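Local coordinates for EvdMO1 (Micromonospora carbonacea, PDB 5T39), which probably transfers methyl groups from S-adenosylmethionine in everninomicin biosynthesis, as the methyltransferase half of a fused methyltransferase-oxidase, at residues H155-W160 with G208-V213; G151-V156 with L175-W180. All blocks are in the same frame, centred on the assembly; numbering follows the deposited sequence.

Interaction 1: residues H155-W160 with G208-V213; sequences HVREPW and GLSVDV. With SAH (S-adenosyl-L-homocysteine), chain B.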
loop_
_atom_site.group_PDB
_atom_site.type_symbol
_atom_site.label_atom_id
_atom_site.label_comp_id
_atom_site.label_asym_id
_atom_site.label_seq_id
_atom_site.Cartn_x
_atom_site.Cartn_y
_atom_site.Cartn_z
ATOM N N HIS A 155 2.645 -7.552 -6.358
ATOM C CA HIS A 155 1.436 -7.658 -7.168
ATOM C C HIS A 155 1.574 -6.997 -8.537
ATOM O O HIS A 155 0.565 -6.842 -9.238
ATOM C CB HIS A 155 0.232 -7.056 -6.440
ATOM C CG HIS A 155 -0.170 -7.799 -5.208
ATOM N ND1 HIS A 155 -0.629 -9.097 -5.243
ATOM C CD2 HIS A 155 -0.220 -7.423 -3.907
ATOM C CE1 HIS A 155 -0.938 -9.488 -4.019
ATOM N NE2 HIS A 155 -0.692 -8.493 -3.187
ATOM N N VAL A 156 2.788 -6.618 -8.947
ATOM C CA VAL A 156 2.998 -5.961 -10.232
ATOM C C VAL A 156 3.998 -6.749 -11.073
ATOM O O VAL A 156 4.780 -7.561 -10.574
ATOM C CB VAL A 156 3.420 -4.478 -10.091
ATOM C CG1 VAL A 156 2.382 -3.699 -9.270
ATOM C CG2 VAL A 156 4.805 -4.344 -9.481
ATOM N N ARG A 157 3.950 -6.492 -12.379
ATOM C CA ARG A 157 4.828 -7.157 -13.338
ATOM C C ARG A 157 6.256 -6.629 -13.308
ATOM O O ARG A 157 7.191 -7.399 -13.551
ATOM C CB ARG A 157 4.295 -6.978 -14.759
ATOM C CG ARG A 157 3.019 -7.728 -15.047
ATOM C CD ARG A 157 2.583 -7.526 -16.493
ATOM N NE ARG A 157 2.068 -6.172 -16.697
ATOM C CZ ARG A 157 2.755 -5.144 -17.194
ATOM N NH1 ARG A 157 4.021 -5.271 -17.572
ATOM N NH2 ARG A 157 2.162 -3.963 -17.312
ATOM N N GLU A 158 6.438 -5.330 -13.065
ATOM C CA GLU A 158 7.738 -4.667 -13.174
ATOM C C GLU A 158 7.970 -3.877 -11.900
ATOM O O GLU A 158 7.825 -2.643 -11.873
ATOM C CB GLU A 158 7.813 -3.793 -14.419
ATOM C CG GLU A 158 7.788 -4.608 -15.675
ATOM C CD GLU A 158 6.695 -4.242 -16.599
ATOM O OE1 GLU A 158 5.773 -3.500 -16.181
ATOM O OE2 GLU A 158 6.748 -4.746 -17.744
ATOM N N PRO A 159 8.320 -4.556 -10.806
ATOM C CA PRO A 159 8.427 -3.855 -9.515
ATOM C C PRO A 159 9.442 -2.717 -9.527
ATOM O O PRO A 159 9.230 -1.702 -8.858
ATOM C CB PRO A 159 8.797 -4.980 -8.539
ATOM C CG PRO A 159 9.314 -6.089 -9.393
ATOM C CD PRO A 159 8.498 -6.012 -10.654
ATOM N N TRP A 160 10.546 -2.850 -10.270
ATOM C CA TRP A 160 11.517 -1.760 -10.362
ATOM C C TRP A 160 10.881 -0.488 -10.898
ATOM O O TRP A 160 11.287 0.614 -10.510
ATOM C CB TRP A 160 12.718 -2.179 -11.227
ATOM C CG TRP A 160 12.305 -2.753 -12.543
ATOM C CD1 TRP A 160 12.093 -2.083 -13.706
ATOM C CD2 TRP A 160 12.001 -4.126 -12.807
ATOM N NE1 TRP A 160 11.682 -2.954 -14.682
ATOM C CE2 TRP A 160 11.613 -4.217 -14.152
ATOM C CE3 TRP A 160 12.035 -5.288 -12.029
ATOM C CZ2 TRP A 160 11.261 -5.430 -14.738
ATOM C CZ3 TRP A 160 11.686 -6.476 -12.605
ATOM C CH2 TRP A 160 11.294 -6.540 -13.947
ATOM N N GLY A 208 -3.085 -8.336 -7.857
ATOM C CA GLY A 208 -2.733 -7.383 -8.878
ATOM C C GLY A 208 -3.709 -7.399 -10.032
ATOM O O GLY A 208 -4.624 -8.238 -10.107
ATOM N N LEU A 209 -3.499 -6.469 -10.951
ATOM C CA LEU A 209 -4.392 -6.252 -12.073
ATOM C C LEU A 209 -3.905 -6.918 -13.351
ATOM O O LEU A 209 -4.612 -6.876 -14.359
ATOM C CB LEU A 209 -4.601 -4.757 -12.297
ATOM C CG LEU A 209 -5.196 -4.022 -11.098
ATOM C CD1 LEU A 209 -5.374 -2.568 -11.446
ATOM C CD2 LEU A 209 -6.512 -4.623 -10.643
ATOM N N SER A 210 -2.730 -7.530 -13.333
ATOM C CA SER A 210 -2.244 -8.323 -14.451
ATOM C C SER A 210 -2.377 -9.808 -14.117
ATOM O O SER A 210 -2.546 -10.187 -12.962
ATOM C CB SER A 210 -0.780 -7.985 -14.758
ATOM O OG SER A 210 -0.605 -6.648 -15.206
ATOM N N VAL A 211 -2.272 -10.660 -15.139
ATOM C CA VAL A 211 -2.372 -12.095 -14.889
ATOM C C VAL A 211 -1.150 -12.616 -14.153
ATOM O O VAL A 211 -1.209 -13.693 -13.546
ATOM C CB VAL A 211 -2.589 -12.898 -16.194
ATOM C CG1 VAL A 211 -3.902 -12.507 -16.857
ATOM C CG2 VAL A 211 -1.408 -12.727 -17.154
ATOM N N ASP A 212 -0.039 -11.878 -14.214
ATOM C CA ASP A 212 1.255 -12.308 -13.717
ATOM C C ASP A 212 1.858 -11.236 -12.819
ATOM O O ASP A 212 1.419 -10.077 -12.795
ATOM C CB ASP A 212 2.216 -12.635 -14.877
ATOM C CG ASP A 212 2.358 -11.507 -15.910
ATOM O OD1 ASP A 212 3.432 -11.455 -16.564
ATOM O OD2 ASP A 212 1.420 -10.709 -16.117
ATOM N N VAL A 213 2.873 -11.658 -12.062
ATOM C CA VAL A 213 3.676 -10.778 -11.225
ATOM C C VAL A 213 5.130 -11.213 -11.343
ATOM O O VAL A 213 5.434 -12.323 -11.778
ATOM C CB VAL A 213 3.235 -10.815 -9.739
ATOM C CG1 VAL A 213 1.799 -10.398 -9.599
ATOM C CG2 VAL A 213 3.450 -12.191 -9.114
HETATM N N SAH B . -1.540 -1.638 1.340
HETATM C CA SAH B . -2.459 -2.504 2.075
HETATM C CB SAH B . -3.171 -3.492 1.166
HETATM C CG SAH B . -2.234 -4.456 0.446
HETATM S SD SAH B . -3.140 -5.679 -0.536
HETATM C C SAH B . -1.698 -3.268 3.141
HETATM O O SAH B . -2.304 -3.964 3.963
HETATM O OXT SAH B . -0.471 -3.196 3.163
HETATM C "C5'" SAH B . -2.850 -4.977 -2.181
HETATM C "C4'" SAH B . -3.750 -3.795 -2.531
HETATM O "O4'" SAH B . -3.221 -3.194 -3.714
HETATM C "C3'" SAH B . -5.185 -4.201 -2.826
HETATM O "O3'" SAH B . -6.117 -3.244 -2.365
HETATM C "C2'" SAH B . -5.172 -4.297 -4.344
HETATM O "O2'" SAH B . -6.427 -4.197 -4.994
HETATM C "C1'" SAH B . -4.224 -3.164 -4.706
HETATM N N9 SAH B . -3.583 -3.293 -6.014
HETATM C C8 SAH B . -3.041 -4.424 -6.567
HETATM N N7 SAH B . -2.507 -4.139 -7.770
HETATM C C5 SAH B . -2.723 -2.815 -7.989
HETATM C C6 SAH B . -2.417 -1.973 -9.056
HETATM N N6 SAH B . -1.812 -2.385 -10.167
HETATM N N1 SAH B . -2.765 -0.660 -8.959
HETATM C C2 SAH B . -3.414 -0.200 -7.850
HETATM N N3 SAH B . -3.758 -0.988 -6.788
HETATM C C4 SAH B . -3.386 -2.279 -6.891
HETATM O O HOH W 1 -1.022 -5.083 -10.802
HETATM O O HOH W 2 -0.627 -8.353 -11.435
#
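Gly208 lies against the backbone of His155, its CA 3.4 Å from His155 O in a CA-H...O contact, and any side chain at this glycine would run into that same oxygen. The His155 imidazole stands obliquely beside Gly208 N; its ND1 and that amide are both hydrogen-bonded to Glu199, which ties the two segments together from outside. Leu209 turns to the bound S-adenosylhomocysteine, CD1 resting 3.8 Å from SAH N6. One water accepts protons from Leu209 N and SAH N6 and can donate to His155 O, so on this side a solvent bridge joins the adenine amino group to both segments. In this Rossmann-like methyltransferase the bridge sits where the loop after strand 146-150 of the main sheet meets the lead-in to strand 212-216, an outer strand of a small antiparallel sheet. A second water accepts from Ser210 N and is placed to donate to His155 O and Asp212 O. Ser210 OG takes the Arg157 NE proton at 3.1 Å, with an N-H...O angle of 146° and the oxygen only 8° out of the guanidinium plane; Glu134 is a further partner of this hydroxyl. The arginine chain bends at its third torsion (chi3 -72°), and its NH1 forms a 2.8 Å salt bridge with Glu158 OE2. A leucine in place of Arg157 would probably leave the Glu158 carboxylate without its mate and Ser210 OG without the NE donor. Asp212 OD2 lies 3.4 Å from Arg157 CD, against the aliphatic part of the chain, while OD1 is hydrogen-bonded to His196. Val213 CG1 packs 3.6 Å from His155 C, and Val213 CA makes a bent CA-H...O contact of 3.5 Å with Val156 O.

Interaction 2: residues G151-V156 with L175-W180; sequences GLLYHV and LSTHYW. With SAH (S-adenosyl-L-homocysteine), chain B.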
loop_
_atom_site.group_PDB
_atom_site.type_symbol
_atom_site.label_atom_id
_atom_site.label_comp_id
_atom_site.label_asym_id
_atom_site.label_seq_id
_atom_site.Cartn_x
_atom_site.Cartn_y
_atom_site.Cartn_z
ATOM N N GLY A 151 2.503 -4.012 0.881
ATOM C CA GLY A 151 1.635 -5.060 0.392
ATOM C C GLY A 151 1.330 -5.001 -1.089
ATOM O O GLY A 151 0.339 -5.588 -1.520
ATOM N N LEU A 152 2.175 -4.341 -1.882
ATOM C CA LEU A 152 1.850 -4.047 -3.272
ATOM C C LEU A 152 2.929 -4.480 -4.258
ATOM O O LEU A 152 2.612 -4.878 -5.384
ATOM C CB LEU A 152 1.586 -2.552 -3.447
ATOM C CG LEU A 152 1.210 -2.086 -4.861
ATOM C CD1 LEU A 152 -0.034 -2.793 -5.365
ATOM C CD2 LEU A 152 1.023 -0.580 -4.874
ATOM N N LEU A 153 4.204 -4.390 -3.875
ATOM C CA LEU A 153 5.272 -4.537 -4.859
ATOM C C LEU A 153 5.261 -5.907 -5.515
ATOM O O LEU A 153 5.709 -6.039 -6.662
ATOM C CB LEU A 153 6.626 -4.269 -4.188
ATOM C CG LEU A 153 7.799 -4.087 -5.143
ATOM C CD1 LEU A 153 7.689 -2.824 -5.941
ATOM C CD2 LEU A 153 9.123 -4.109 -4.398
ATOM N N TYR A 154 4.788 -6.931 -4.802
ATOM C CA TYR A 154 4.718 -8.299 -5.298
ATOM C C TYR A 154 3.410 -8.589 -6.028
ATOM O O TYR A 154 3.124 -9.754 -6.333
ATOM C CB TYR A 154 4.982 -9.299 -4.166
ATOM C CG TYR A 154 4.122 -9.103 -2.953
ATOM C CD1 TYR A 154 4.485 -8.197 -1.963
ATOM C CD2 TYR A 154 2.947 -9.817 -2.787
ATOM C CE1 TYR A 154 3.700 -8.011 -0.849
ATOM C CE2 TYR A 154 2.158 -9.642 -1.673
ATOM C CZ TYR A 154 2.540 -8.731 -0.704
ATOM O OH TYR A 154 1.749 -8.543 0.409
ATOM N N HIS A 155 2.645 -7.552 -6.358
ATOM C CA HIS A 155 1.436 -7.658 -7.168
ATOM C C HIS A 155 1.574 -6.997 -8.537
ATOM O O HIS A 155 0.565 -6.842 -9.238
ATOM C CB HIS A 155 0.232 -7.056 -6.440
ATOM C CG HIS A 155 -0.170 -7.799 -5.208
ATOM N ND1 HIS A 155 -0.629 -9.097 -5.243
ATOM C CD2 HIS A 155 -0.220 -7.423 -3.907
ATOM C CE1 HIS A 155 -0.938 -9.488 -4.019
ATOM N NE2 HIS A 155 -0.692 -8.493 -3.187
ATOM N N VAL A 156 2.788 -6.618 -8.947
ATOM C CA VAL A 156 2.998 -5.961 -10.232
ATOM C C VAL A 156 3.998 -6.749 -11.073
ATOM O O VAL A 156 4.780 -7.561 -10.574
ATOM C CB VAL A 156 3.420 -4.478 -10.091
ATOM C CG1 VAL A 156 2.382 -3.699 -9.270
ATOM C CG2 VAL A 156 4.805 -4.344 -9.481
ATOM N N LEU A 175 8.561 1.021 2.334
ATOM C CA LEU A 175 8.294 -0.130 1.482
ATOM C C LEU A 175 8.198 -1.379 2.345
ATOM O O LEU A 175 9.162 -1.742 3.018
ATOM C CB LEU A 175 9.426 -0.288 0.466
ATOM C CG LEU A 175 9.326 -1.516 -0.440
ATOM C CD1 LEU A 175 8.134 -1.377 -1.379
ATOM C CD2 LEU A 175 10.619 -1.702 -1.213
ATOM N N SER A 176 7.057 -2.058 2.292
ATOM C CA SER A 176 6.885 -3.349 2.945
ATOM C C SER A 176 6.538 -4.342 1.849
ATOM O O SER A 176 5.560 -4.136 1.120
ATOM C CB SER A 176 5.776 -3.262 3.987
ATOM O OG SER A 176 5.559 -4.509 4.614
ATOM N N THR A 177 7.366 -5.377 1.688
ATOM C CA THR A 177 7.190 -6.295 0.577
ATOM C C THR A 177 7.773 -7.657 0.907
ATOM O O THR A 177 8.658 -7.792 1.753
ATOM C CB THR A 177 7.854 -5.738 -0.697
ATOM O OG1 THR A 177 7.496 -6.546 -1.823
ATOM C CG2 THR A 177 9.365 -5.639 -0.572
ATOM N N HIS A 178 7.294 -8.657 0.180
ATOM C CA HIS A 178 8.027 -9.902 0.064
ATOM C C HIS A 178 9.097 -9.799 -1.019
ATOM O O HIS A 178 9.028 -8.974 -1.933
ATOM C CB HIS A 178 7.101 -11.041 -0.336
ATOM C CG HIS A 178 6.028 -11.328 0.659
ATOM N ND1 HIS A 178 6.296 -11.689 1.961
ATOM C CD2 HIS A 178 4.681 -11.342 0.533
ATOM C CE1 HIS A 178 5.158 -11.893 2.600
ATOM N NE2 HIS A 178 4.162 -11.693 1.756
ATOM N N TYR A 179 10.082 -10.685 -0.912
ATOM C CA TYR A 179 11.043 -10.930 -1.975
ATOM C C TYR A 179 11.347 -12.423 -1.940
ATOM O O TYR A 179 10.973 -13.125 -0.998
ATOM C CB TYR A 179 12.292 -10.026 -1.877
ATOM C CG TYR A 179 13.197 -10.327 -0.713
ATOM C CD1 TYR A 179 13.081 -9.652 0.499
ATOM C CD2 TYR A 179 14.179 -11.301 -0.827
ATOM C CE1 TYR A 179 13.922 -9.950 1.564
ATOM C CE2 TYR A 179 15.013 -11.600 0.222
ATOM C CZ TYR A 179 14.882 -10.935 1.417
ATOM O OH TYR A 179 15.722 -11.277 2.456
ATOM N N TRP A 180 12.004 -12.916 -2.980
ATOM C CA TRP A 180 12.271 -14.340 -3.125
ATOM C C TRP A 180 13.677 -14.640 -2.629
ATOM O O TRP A 180 14.626 -13.938 -2.988
ATOM C CB TRP A 180 12.119 -14.747 -4.586
ATOM C CG TRP A 180 12.221 -16.214 -4.801
ATOM C CD1 TRP A 180 13.211 -16.866 -5.466
ATOM C CD2 TRP A 180 11.308 -17.228 -4.343
ATOM N NE1 TRP A 180 12.974 -18.215 -5.462
ATOM C CE2 TRP A 180 11.816 -18.468 -4.777
ATOM C CE3 TRP A 180 10.115 -17.209 -3.613
ATOM C CZ2 TRP A 180 11.171 -19.679 -4.514
ATOM C CZ3 TRP A 180 9.472 -18.418 -3.353
ATOM C CH2 TRP A 180 10.007 -19.633 -3.801
HETATM N N SAH B . -1.540 -1.638 1.340
HETATM C CA SAH B . -2.459 -2.504 2.075
HETATM C CB SAH B . -3.171 -3.492 1.166
HETATM C CG SAH B . -2.234 -4.456 0.446
HETATM S SD SAH B . -3.140 -5.679 -0.536
HETATM C C SAH B . -1.698 -3.268 3.141
HETATM O O SAH B . -2.304 -3.964 3.963
HETATM O OXT SAH B . -0.471 -3.196 3.163
HETATM C "C5'" SAH B . -2.850 -4.977 -2.181
HETATM C "C4'" SAH B . -3.750 -3.795 -2.531
HETATM O "O4'" SAH B . -3.221 -3.194 -3.714
HETATM C "C3'" SAH B . -5.185 -4.201 -2.826
HETATM O "O3'" SAH B . -6.117 -3.244 -2.365
HETATM C "C2'" SAH B . -5.172 -4.297 -4.344
HETATM O "O2'" SAH B . -6.427 -4.197 -4.994
HETATM C "C1'" SAH B . -4.224 -3.164 -4.706
HETATM N N9 SAH B . -3.583 -3.293 -6.014
HETATM C C8 SAH B . -3.041 -4.424 -6.567
HETATM N N7 SAH B . -2.507 -4.139 -7.770
HETATM C C5 SAH B . -2.723 -2.815 -7.989
HETATM C C6 SAH B . -2.417 -1.973 -9.056
HETATM N N6 SAH B . -1.812 -2.385 -10.167
HETATM N N1 SAH B . -2.765 -0.660 -8.959
HETATM C C2 SAH B . -3.414 -0.200 -7.850
HETATM N N3 SAH B . -3.758 -0.988 -6.788
HETATM C C4 SAH B . -3.386 -2.279 -6.891
HETATM O O HOH W 3 4.836 -3.123 -1.344
HETATM O O HOH W 4 0.986 -11.139 1.424
#
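Tyr154 presents one ring face to the edge of His178, whose CD2 hangs over the ring centre and comes within 3.6 Å of Tyr154 CZ. The planes meet at 54°, an edge-to-face pair, and the tyrosine is swung into it by a first torsion that sets CG between the backbone N and the carbonyl carbon (chi1 53°). A water in the imidazole plane links Tyr154 OH and His178 NE2, while ND1, the other ring nitrogen, is hydrogen-bonded to Cys245 O; both imidazole nitrogens are thus engaged, which should fix the ring's rotation. Thr177 OG1 meets the tyrosine in the plane of its ring, 3.4 Å from Tyr154 CD1, and also touches Leu153 CB; its proton goes to His178 O at 2.9 Å. Strands 146-150 and 172-180 are parallel neighbours in the central sheet, joined through helix 159-169 as a beta-alpha-beta crossover, and the pairing of Ser176 with Cys149 is carried one step further, beyond the end of strand 146-150, by Gly151 N, which donates to Ser176 O at 3.1 Å (153°). A water bridges the same oxygen to Leu153 N. Gly151 has a positive phi, and a CB here would clash with SAH CG; its carbonyl oxygen lies 3.3 Å from SAH C5', the ribose carbon that carries the thioether sulfur. Deeper in, Leu153 CD2 packs 4.2 Å from Leu175 CD1, with Leu162 and Leu221 adding apolar cover from two helices.

How the interactions relate
Read from the N terminus, strand 146-150 runs into the loop that serves both contacts, for His155 and Val156 belong to each. Interaction 2 closes the shorter circuit, 18 residues between its segments, out along helix 159-169 and back on strand 172-180. Interaction 1 starts four residues later and returns only after 47 residues, having passed through the antiparallel strands 187-189 and 192-198, so the two loops cross rather than nest. Interaction 2 ties the loop to the central sheet, interaction 1 to the small antiparallel sheet, and both touch S-adenosylhomocysteine. They also meet directly: Pro159 O packs on Leu153 CD1 at 3.5 Å, and Val213 CB on Tyr154 O at 3.6 Å.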